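Local coordinates for TRAP-T family transporter, DctP (Periplasmic binding) subunit (Sulfitobacter sp. NAS-14.1, PDB 4PF8), which binds beta-D-galacturonate and probably delivers it, as the periplasmic solute-binding subunit of a TRAP transporter, to its membrane partners, at residues V193-S196 with I197-G200; C237-K240 with K241-D244; E298-V301 with P302-E305; F106-S110 with V111-Y115. All coordinates share one frame; numbering follows the deposited sequence.

In the fold
All four contacts are local, joining residues a few positions apart where a helix starts, ends or is renewed. Contacts 3 and 4 lie with centres about 18 Å apart and touch: Tyr304 OH of contact 3 is 3.2 Å from Val107 CA of contact 4, and Met300 CG is 4.0 Å from Phe106 CE2. Contacts 1 and 4 sit on opposite sides of the chain's centre, their centres about 31 Å apart. The bound beta-D-galacturonate is about 6 Å from the side chain of Val193 in contact 1 and about 11 Å from that of Met114 in contact 4. Contact 2 stands apart, its centre about 28 Å from contact 4 and 36 Å from contacts 1 and 3.

Contact 1: residues V193-S196 with I197-G200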
loop_
_atom_site.group_PDB
_atom_site.type_symbol
_atom_site.label_atom_id
_atom_site.label_comp_id
_atom_site.label_asym_id
_atom_site.label_seq_id
_atom_site.Cartn_x
_atom_site.Cartn_y
_atom_site.Cartn_z
ATOM N N VAL A 193 9.024 -8.661 -8.999
ATOM C CA VAL A 193 10.184 -8.116 -8.298
ATOM C C VAL A 193 11.180 -9.211 -7.871
ATOM O O VAL A 193 12.391 -9.040 -8.003
ATOM C CB VAL A 193 9.742 -7.295 -7.084
ATOM C CG1 VAL A 193 10.946 -6.815 -6.279
ATOM C CG2 VAL A 193 8.870 -6.094 -7.535
ATOM N N TYR A 194 10.691 -10.324 -7.331
ATOM C CA TYR A 194 11.598 -11.344 -6.818
ATOM C C TYR A 194 12.592 -11.798 -7.879
ATOM O O TYR A 194 13.804 -11.855 -7.632
ATOM C CB TYR A 194 10.816 -12.546 -6.284
ATOM C CG TYR A 194 11.693 -13.699 -5.883
ATOM C CD1 TYR A 194 12.334 -13.716 -4.665
ATOM C CD2 TYR A 194 11.893 -14.768 -6.750
ATOM C CE1 TYR A 194 13.145 -14.772 -4.291
ATOM C CE2 TYR A 194 12.689 -15.828 -6.391
ATOM C CZ TYR A 194 13.318 -15.824 -5.164
ATOM O OH TYR A 194 14.118 -16.892 -4.806
ATOM N N GLN A 195 12.097 -12.128 -9.061
ATOM C CA GLN A 195 12.981 -12.594 -10.110
ATOM C C GLN A 195 13.966 -11.525 -10.554
ATOM O O GLN A 195 15.115 -11.836 -10.869
ATOM C CB GLN A 195 12.192 -13.104 -11.322
ATOM C CG GLN A 195 11.598 -14.482 -11.125
ATOM C CD GLN A 195 12.645 -15.553 -10.964
ATOM O OE1 GLN A 195 13.742 -15.457 -11.520
ATOM N NE2 GLN A 195 12.317 -16.583 -10.192
ATOM N N SER A 196 13.520 -10.278 -10.591
ATOM C CA SER A 196 14.384 -9.193 -11.002
ATOM C C SER A 196 15.485 -8.928 -10.002
ATOM O O SER A 196 16.609 -8.627 -10.408
ATOM C CB SER A 196 13.577 -7.932 -11.293
ATOM O OG SER A 196 12.998 -8.030 -12.596
ATOM N N ILE A 197 15.187 -9.048 -8.719
ATOM C CA ILE A 197 16.260 -8.931 -7.715
ATOM C C ILE A 197 17.157 -10.183 -7.751
ATOM O O ILE A 197 18.392 -10.094 -7.731
ATOM C CB ILE A 197 15.734 -8.719 -6.295
ATOM C CG1 ILE A 197 14.906 -7.429 -6.221
ATOM C CG2 ILE A 197 16.899 -8.673 -5.311
ATOM C CD1 ILE A 197 14.278 -7.156 -4.857
ATOM N N LYS A 198 16.553 -11.365 -7.816
ATOM C CA LYS A 198 17.327 -12.608 -7.825
ATOM C C LYS A 198 18.339 -12.651 -8.961
ATOM O O LYS A 198 19.479 -13.092 -8.772
ATOM C CB LYS A 198 16.386 -13.803 -7.966
ATOM C CG LYS A 198 17.073 -15.164 -7.875
ATOM C CD LYS A 198 16.129 -16.306 -8.195
ATOM C CE LYS A 198 16.891 -17.574 -8.621
ATOM N NZ LYS A 198 17.274 -17.566 -10.076
ATOM N N THR A 199 17.931 -12.215 -10.155
ATOM C CA THR A 199 18.783 -12.350 -11.326
ATOM C C THR A 199 19.672 -11.129 -11.506
ATOM O O THR A 199 20.422 -11.043 -12.491
ATOM C CB THR A 199 17.958 -12.606 -12.616
ATOM O OG1 THR A 199 17.132 -11.461 -12.891
ATOM C CG2 THR A 199 17.080 -13.836 -12.445
ATOM N N GLY A 200 19.580 -10.195 -10.570
ATOM C CA GLY A 200 20.526 -9.098 -10.486
ATOM C C GLY A 200 20.230 -7.931 -11.405
ATOM O O GLY A 200 21.075 -7.046 -11.589
HETATM O O HOH W 1 15.243 -17.536 -12.509
#
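Ile197 N and Lys198 N bond back to Val193 O (2.9 Å) and Tyr194 O, both nearly straight, the i to i-4 pattern of an alpha helix. On the buried side Val193 and Ile197 run side by side, and CG1 of Val193 meets CD1 of Ile197 at 3.6 Å. Ile197 also packs on Val220 of helix 217-220, while Val193 and Tyr194 both lean on His217. With an alanine at Ile197, the methyl of Val193 would probably lose its neighbour and a gap would open beside Val220. Lys198 CB lies over one face of the Tyr194 ring, and its CD comes 3.9 Å from Tyr194 CE2.

The helix closes in a Schellman motif, in which Gly200 takes a positive phi (83°) that favours glycine. One turn before this end, Gln195 O is gripped twice by Thr199, whose N and OG1 arrive from opposite faces of the carbonyl plane. Thr199 holds OG1 between its backbone N and carbonyl carbon (chi1 64°), which brings the hydroxyl to 2.9 Å from Gln195 O. Nearer solvent, a water donates to Gln195 OE1 (2.7 Å) and accepts from Lys198 NZ (3.2 Å), linking the two side chains.

Contact 2: residues C237-K240 with K241-D244; sequences CMSK and KTFD
Met238, a selenomethionine, and Phe243 cross at about a right angle, with the selenium at the ring's edge instead of over a face. SE lies 3.8 Å from Phe243 CD1, and the line from SE to the ring centroid is 89° off the ring normal, so this Met-aromatic contact is practically in the ring plane. Both side chains leave the backbone with CG anti to N, and the bend at chi3 of Met238 carries its methyl away from the ring. Val254 of helix 248-282 packs against Met238, while Val136 of strand 135-141 touches Phe243.

On the outer side Lys240 and Asp244 meet obliquely in a salt bridge. Lys240 runs extended as far as CE and then turns at chi4 (52°), bringing NZ to 2.7 Å from Asp244 OD2 on the syn lone pair of that oxygen. Lys240 CG also passes 3.2 Å from OD2, so the carboxylate lies alongside the aliphatic chain as well as at its end. A water donates to Asp244 OD1 and makes a weak bond with NZ, closing a small ring about the charged pair.

Ser239 presents its hydroxyl to the first turn. Thr242 N points at Ser239 OG in a long, weak bond of 3.5 Å, nearly straight at 164°, and Phe243 N bonds to Ser239 O at 2.9 Å. Thr242 OG1 instead finds its partner in Asp83. Here strand 234-239 of the five-stranded mixed sheet passes directly into helix 240-244, with Ser239 as the N-cap.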
loop_
_atom_site.group_PDB
_atom_site.type_symbol
_atom_site.label_atom_id
_atom_site.label_comp_id
_atom_site.label_asym_id
_atom_site.label_seq_id
_atom_site.Cartn_x
_atom_site.Cartn_y
_atom_site.Cartn_z
ATOM N N CYS A 237 -12.181 -2.089 -0.351
ATOM C CA CYS A 237 -13.228 -1.397 -1.062
ATOM C C CYS A 237 -14.021 -2.286 -1.961
ATOM O O CYS A 237 -13.646 -3.402 -2.272
ATOM C CB CYS A 237 -12.642 -0.301 -1.899
ATOM S SG CYS A 237 -11.433 -0.898 -3.040
HETATM N N MSE A 238 -15.133 -1.729 -2.393
HETATM C CA MSE A 238 -16.063 -2.437 -3.234
HETATM C C MSE A 238 -16.253 -1.649 -4.490
HETATM O O MSE A 238 -16.187 -0.423 -4.498
HETATM C CB MSE A 238 -17.393 -2.549 -2.500
HETATM C CG MSE A 238 -18.451 -3.289 -3.237
HETATM SE SE MSE A 238 -19.644 -4.138 -1.946
HETATM C CE MSE A 238 -18.306 -5.117 -1.171
ATOM N N SER A 239 -16.516 -2.350 -5.585
ATOM C CA SER A 239 -17.012 -1.678 -6.762
ATOM C C SER A 239 -18.305 -0.951 -6.450
ATOM O O SER A 239 -19.239 -1.547 -5.907
ATOM C CB SER A 239 -17.283 -2.692 -7.871
ATOM O OG SER A 239 -18.007 -2.052 -8.901
ATOM N N LYS A 240 -18.381 0.329 -6.790
ATOM C CA LYS A 240 -19.622 1.057 -6.565
ATOM C C LYS A 240 -20.790 0.432 -7.343
ATOM O O LYS A 240 -21.930 0.425 -6.869
ATOM C CB LYS A 240 -19.443 2.549 -6.890
ATOM C CG LYS A 240 -20.673 3.411 -6.577
ATOM C CD LYS A 240 -20.378 4.895 -6.789
ATOM C CE LYS A 240 -21.631 5.693 -7.156
ATOM N NZ LYS A 240 -22.759 5.486 -6.230
ATOM N N LYS A 241 -20.523 -0.090 -8.536
ATOM C CA LYS A 241 -21.569 -0.771 -9.285
ATOM C C LYS A 241 -22.135 -1.929 -8.471
ATOM O O LYS A 241 -23.356 -2.093 -8.364
ATOM C CB LYS A 241 -21.043 -1.258 -10.632
ATOM C CG LYS A 241 -20.734 -0.115 -11.558
ATOM C CD LYS A 241 -19.942 -0.548 -12.747
ATOM C CE LYS A 241 -19.850 0.572 -13.748
ATOM N NZ LYS A 241 -21.182 0.839 -14.348
ATOM N N THR A 242 -21.257 -2.737 -7.888
ATOM C CA THR A 242 -21.728 -3.869 -7.089
ATOM C C THR A 242 -22.457 -3.376 -5.845
ATOM O O THR A 242 -23.534 -3.857 -5.493
ATOM C CB THR A 242 -20.575 -4.793 -6.684
ATOM O OG1 THR A 242 -19.914 -5.267 -7.863
ATOM C CG2 THR A 242 -21.098 -5.990 -5.882
ATOM N N PHE A 243 -21.879 -2.389 -5.186
ATOM C CA PHE A 243 -22.447 -1.887 -3.935
ATOM C C PHE A 243 -23.835 -1.276 -4.154
ATOM O O PHE A 243 -24.761 -1.504 -3.359
ATOM C CB PHE A 243 -21.488 -0.864 -3.333
ATOM C CG PHE A 243 -21.900 -0.364 -1.988
ATOM C CD1 PHE A 243 -21.602 -1.081 -0.840
ATOM C CD2 PHE A 243 -22.598 0.818 -1.872
ATOM C CE1 PHE A 243 -21.989 -0.614 0.408
ATOM C CE2 PHE A 243 -22.971 1.287 -0.634
ATOM C CZ PHE A 243 -22.663 0.570 0.501
ATOM N N ASP A 244 -23.981 -0.518 -5.239
ATOM C CA ASP A 244 -25.244 0.144 -5.543
ATOM C C ASP A 244 -26.346 -0.865 -5.876
ATOM O O ASP A 244 -27.525 -0.537 -5.784
ATOM C CB ASP A 244 -25.073 1.146 -6.692
ATOM C CG ASP A 244 -24.361 2.439 -6.251
ATOM O OD1 ASP A 244 -24.319 2.723 -5.030
ATOM O OD2 ASP A 244 -23.839 3.168 -7.130
HETATM O O HOH W 2 -23.666 4.651 -3.341
#

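Contact 3: residues E298-V301 with P302-E305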
loop_
_atom_site.group_PDB
_atom_site.type_symbol
_atom_site.label_atom_id
_atom_site.label_comp_id
_atom_site.label_asym_id
_atom_site.label_seq_id
_atom_site.Cartn_x
_atom_site.Cartn_y
_atom_site.Cartn_z
ATOM N N GLU A 298 15.007 16.006 3.670
ATOM C CA GLU A 298 15.430 17.141 2.846
ATOM C C GLU A 298 15.562 16.734 1.387
ATOM O O GLU A 298 15.237 17.512 0.489
ATOM C CB GLU A 298 16.758 17.709 3.351
ATOM C CG GLU A 298 16.679 18.446 4.683
ATOM C CD GLU A 298 17.977 19.164 5.033
ATOM O OE1 GLU A 298 18.880 19.227 4.166
ATOM O OE2 GLU A 298 18.091 19.670 6.173
ATOM N N ALA A 299 16.032 15.514 1.153
ATOM C CA ALA A 299 16.238 15.025 -0.201
ATOM C C ALA A 299 14.922 14.912 -0.947
ATOM O O ALA A 299 14.925 14.950 -2.174
ATOM C CB ALA A 299 16.927 13.683 -0.182
HETATM N N MSE A 300 13.814 14.802 -0.211
HETATM C CA MSE A 300 12.480 14.674 -0.811
HETATM C C MSE A 300 11.737 15.952 -1.074
HETATM O O MSE A 300 10.628 15.895 -1.598
HETATM C CB MSE A 300 11.564 13.854 0.090
HETATM C CG MSE A 300 12.055 12.494 0.345
HETATM SE SE MSE A 300 12.116 11.419 -1.243
HETATM C CE MSE A 300 12.313 9.824 -0.118
ATOM N N VAL A 301 12.295 17.093 -0.712
ATOM C CA VAL A 301 11.599 18.345 -0.965
ATOM C C VAL A 301 11.154 18.451 -2.442
ATOM O O VAL A 301 10.030 18.868 -2.729
ATOM C CB VAL A 301 12.451 19.554 -0.541
ATOM C CG1 VAL A 301 11.908 20.851 -1.146
ATOM C CG2 VAL A 301 12.523 19.636 0.980
ATOM N N PRO A 302 12.018 18.047 -3.388
ATOM C CA PRO A 302 11.639 18.248 -4.795
ATOM C C PRO A 302 10.406 17.457 -5.250
ATOM O O PRO A 302 9.692 17.892 -6.151
ATOM C CB PRO A 302 12.891 17.803 -5.562
ATOM C CG PRO A 302 14.013 17.992 -4.608
ATOM C CD PRO A 302 13.443 17.710 -3.236
ATOM N N VAL A 303 10.144 16.326 -4.610
ATOM C CA VAL A 303 8.974 15.521 -4.931
ATOM C C VAL A 303 7.713 16.318 -4.616
ATOM O O VAL A 303 6.757 16.282 -5.377
ATOM C CB VAL A 303 8.972 14.211 -4.129
ATOM C CG1 VAL A 303 7.734 13.433 -4.410
ATOM C CG2 VAL A 303 10.219 13.393 -4.461
ATOM N N TYR A 304 7.705 16.996 -3.472
ATOM C CA TYR A 304 6.578 17.860 -3.098
ATOM C C TYR A 304 6.455 19.034 -4.053
ATOM O O TYR A 304 5.362 19.362 -4.529
ATOM C CB TYR A 304 6.773 18.396 -1.679
ATOM C CG TYR A 304 6.411 17.403 -0.582
ATOM C CD1 TYR A 304 7.304 16.421 -0.187
ATOM C CD2 TYR A 304 5.188 17.470 0.065
ATOM C CE1 TYR A 304 6.983 15.510 0.813
ATOM C CE2 TYR A 304 4.860 16.568 1.066
ATOM C CZ TYR A 304 5.766 15.602 1.446
ATOM O OH TYR A 304 5.429 14.705 2.447
ATOM N N GLU A 305 7.582 19.675 -4.337
ATOM C CA GLU A 305 7.568 20.833 -5.222
ATOM C C GLU A 305 7.003 20.448 -6.581
ATOM O O GLU A 305 6.200 21.176 -7.147
ATOM C CB GLU A 305 8.972 21.417 -5.377
ATOM C CG GLU A 305 9.579 21.902 -4.075
ATOM C CD GLU A 305 8.952 23.183 -3.569
ATOM O OE1 GLU A 305 8.037 23.708 -4.243
ATOM O OE2 GLU A 305 9.383 23.669 -2.498
#
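Glu305 N reaches back to Val301 O at 3.0 Å, an almost straight bond (N-H...O 167°) that establishes the first turn of helix 301-310. Just before it, Val303 N makes a weak bond to Met300 O, bent to 134° at 3.1 Å. Pro302 has no N-H to offer, and its CD stands 3.3 Å from Ala299 O.

Among the apolar contacts, Val301 and Glu305 lie side by side and point the same way. CG1 of Val301 is anti to its backbone N (chi1 164°) and meets the CG methylene of Glu305 at 3.9 Å. On the buried side SE of Met300, a selenomethionine, comes 4.2 Å from CG2 of Val303. These two residues pack against Met177 and Leu173 of helix 172-179, respectively.

The Tyr304 ring takes Met300 O near its plane at the edge, with CD1 3.6 Å from that oxygen. Its hydroxyl bonds to Pro105 O, tying the new helix to the loop beside it.

The whole is a helix-to-helix junction: helix 293-299 ends, Met300 forms the short non-helical break, and helix 301-310 begins at once with proline in its first turn.

Contact 4: residues F106-S110 with V111-Y115; sequences FVFKS and VPQMY
Val111 follows Ser110, the N-cap of helix 111-118, and starts its first turn, where Val111 O later accepts from Tyr115 N. Pro112, which has no N-H to offer, sets its CD 3.5 Å from Ser110 OG. That hydroxyl caps the next residue: Gln113 N donates to Ser110 OG at 3.1 Å with an angle of 157°. The side chain of Gln113 turns back over the loop, CG anti to the backbone N (chi1 -171°), and its OE1 takes the N-H of Lys109 at 2.7 Å, from above the carbonyl plane instead of along a lone pair. OE1 also sits near the plane of the Phe108 ring, at its edge. Gln113 NE2 donates to a water that lies 2.8 Å from Val107 O. An alanine at Gln113 would probably leave Lys109 N without its acceptor and the loop less firmly held to the helix.

Met114, a selenomethionine, donates its N-H to Ser110 O and lays CG over the centre of the Phe108 ring, 3.8 Å from the centroid and 9° off the normal, a CH-pi contact.

Beyond the contact, Tyr115 OH bonds to Asp142 and the Tyr115 ring makes a cation-pi contact with Arg266 of helix 248-282. Phe106 packs on helix 293-299, and Val107 on helix 315-322.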
loop_
_atom_site.group_PDB
_atom_site.type_symbol
_atom_site.label_atom_id
_atom_site.label_comp_id
_atom_site.label_asym_id
_atom_site.label_seq_id
_atom_site.Cartn_x
_atom_site.Cartn_y
_atom_site.Cartn_z
ATOM N N PHE A 106 7.282 10.825 3.616
ATOM C CA PHE A 106 7.249 11.394 4.958
ATOM C C PHE A 106 6.038 12.286 5.216
ATOM O O PHE A 106 6.074 13.132 6.106
ATOM C CB PHE A 106 8.551 12.163 5.243
ATOM C CG PHE A 106 9.793 11.328 5.124
ATOM C CD1 PHE A 106 10.109 10.376 6.073
ATOM C CD2 PHE A 106 10.643 11.488 4.040
ATOM C CE1 PHE A 106 11.274 9.607 5.979
ATOM C CE2 PHE A 106 11.783 10.723 3.943
ATOM C CZ PHE A 106 12.096 9.780 4.916
ATOM N N VAL A 107 4.954 12.097 4.466
ATOM C CA VAL A 107 3.789 12.963 4.625
ATOM C C VAL A 107 3.092 12.692 5.966
ATOM O O VAL A 107 2.541 13.611 6.571
ATOM C CB VAL A 107 2.820 12.862 3.399
ATOM C CG1 VAL A 107 1.995 11.594 3.437
ATOM C CG2 VAL A 107 1.921 14.082 3.322
ATOM N N PHE A 108 3.126 11.440 6.416
ATOM C CA PHE A 108 2.618 11.051 7.734
ATOM C C PHE A 108 3.782 11.032 8.729
ATOM O O PHE A 108 4.906 10.572 8.408
ATOM C CB PHE A 108 1.980 9.659 7.697
ATOM C CG PHE A 108 0.724 9.561 6.864
ATOM C CD1 PHE A 108 -0.461 10.114 7.296
ATOM C CD2 PHE A 108 0.748 8.908 5.656
ATOM C CE1 PHE A 108 -1.601 10.025 6.551
ATOM C CE2 PHE A 108 -0.383 8.813 4.885
ATOM C CZ PHE A 108 -1.572 9.363 5.327
ATOM N N LYS A 109 3.529 11.514 9.940
ATOM C CA LYS A 109 4.575 11.507 10.971
ATOM C C LYS A 109 4.822 10.121 11.543
ATOM O O LYS A 109 5.924 9.818 12.008
ATOM C CB LYS A 109 4.201 12.470 12.078
ATOM C CG LYS A 109 4.185 13.904 11.569
ATOM C CD LYS A 109 3.718 14.902 12.608
ATOM C CE LYS A 109 3.901 16.315 12.080
ATOM N NZ LYS A 109 4.172 17.294 13.180
ATOM N N SER A 110 3.807 9.270 11.484
ATOM C CA SER A 110 3.849 7.956 12.099
ATOM C C SER A 110 2.641 7.170 11.630
ATOM O O SER A 110 1.711 7.731 11.063
ATOM C CB SER A 110 3.777 8.114 13.615
ATOM O OG SER A 110 2.466 8.533 13.953
ATOM N N VAL A 111 2.618 5.876 11.919
ATOM C CA VAL A 111 1.491 5.052 11.528
ATOM C C VAL A 111 0.273 5.356 12.402
ATOM O O VAL A 111 -0.838 5.439 11.889
ATOM C CB VAL A 111 1.863 3.551 11.502
ATOM C CG1 VAL A 111 0.655 2.721 11.172
ATOM C CG2 VAL A 111 2.948 3.298 10.464
ATOM N N PRO A 112 0.453 5.577 13.712
ATOM C CA PRO A 112 -0.747 5.982 14.453
ATOM C C PRO A 112 -1.372 7.303 13.974
ATOM O O PRO A 112 -2.591 7.482 14.028
ATOM C CB PRO A 112 -0.241 6.078 15.916
ATOM C CG PRO A 112 0.904 5.114 15.950
ATOM C CD PRO A 112 1.572 5.241 14.620
ATOM N N GLN A 113 -0.551 8.237 13.503
ATOM C CA GLN A 113 -1.089 9.473 12.957
ATOM C C GLN A 113 -1.850 9.167 11.661
ATOM O O GLN A 113 -2.892 9.757 11.395
ATOM C CB GLN A 113 0.014 10.477 12.652
ATOM C CG GLN A 113 -0.557 11.819 12.288
ATOM C CD GLN A 113 0.297 12.601 11.326
ATOM O OE1 GLN A 113 0.922 12.037 10.440
ATOM N NE2 GLN A 113 0.318 13.910 11.494
HETATM N N MSE A 114 -1.332 8.244 10.870
HETATM C CA MSE A 114 -2.030 7.818 9.645
HETATM C C MSE A 114 -3.410 7.259 9.998
HETATM O O MSE A 114 -4.405 7.609 9.355
HETATM C CB MSE A 114 -1.189 6.826 8.840
HETATM C CG MSE A 114 -1.862 6.302 7.561
HETATM SE SE MSE A 114 -3.107 4.841 7.830
HETATM C CE MSE A 114 -1.823 3.387 8.029
ATOM N N TYR A 115 -3.517 6.455 11.065
ATOM C CA TYR A 115 -4.843 5.934 11.440
ATOM C C TYR A 115 -5.783 7.095 11.771
ATOM O O TYR A 115 -6.931 7.127 11.325
ATOM C CB TYR A 115 -4.808 5.053 12.689
ATOM C CG TYR A 115 -4.272 3.633 12.583
ATOM C CD1 TYR A 115 -3.491 3.196 11.525
ATOM C CD2 TYR A 115 -4.554 2.721 13.591
ATOM C CE1 TYR A 115 -3.013 1.883 11.487
ATOM C CE2 TYR A 115 -4.095 1.430 13.555
ATOM C CZ TYR A 115 -3.319 1.013 12.518
ATOM O OH TYR A 115 -2.888 -0.289 12.560
HETATM O O HOH W 3 1.560 14.855 8.895
#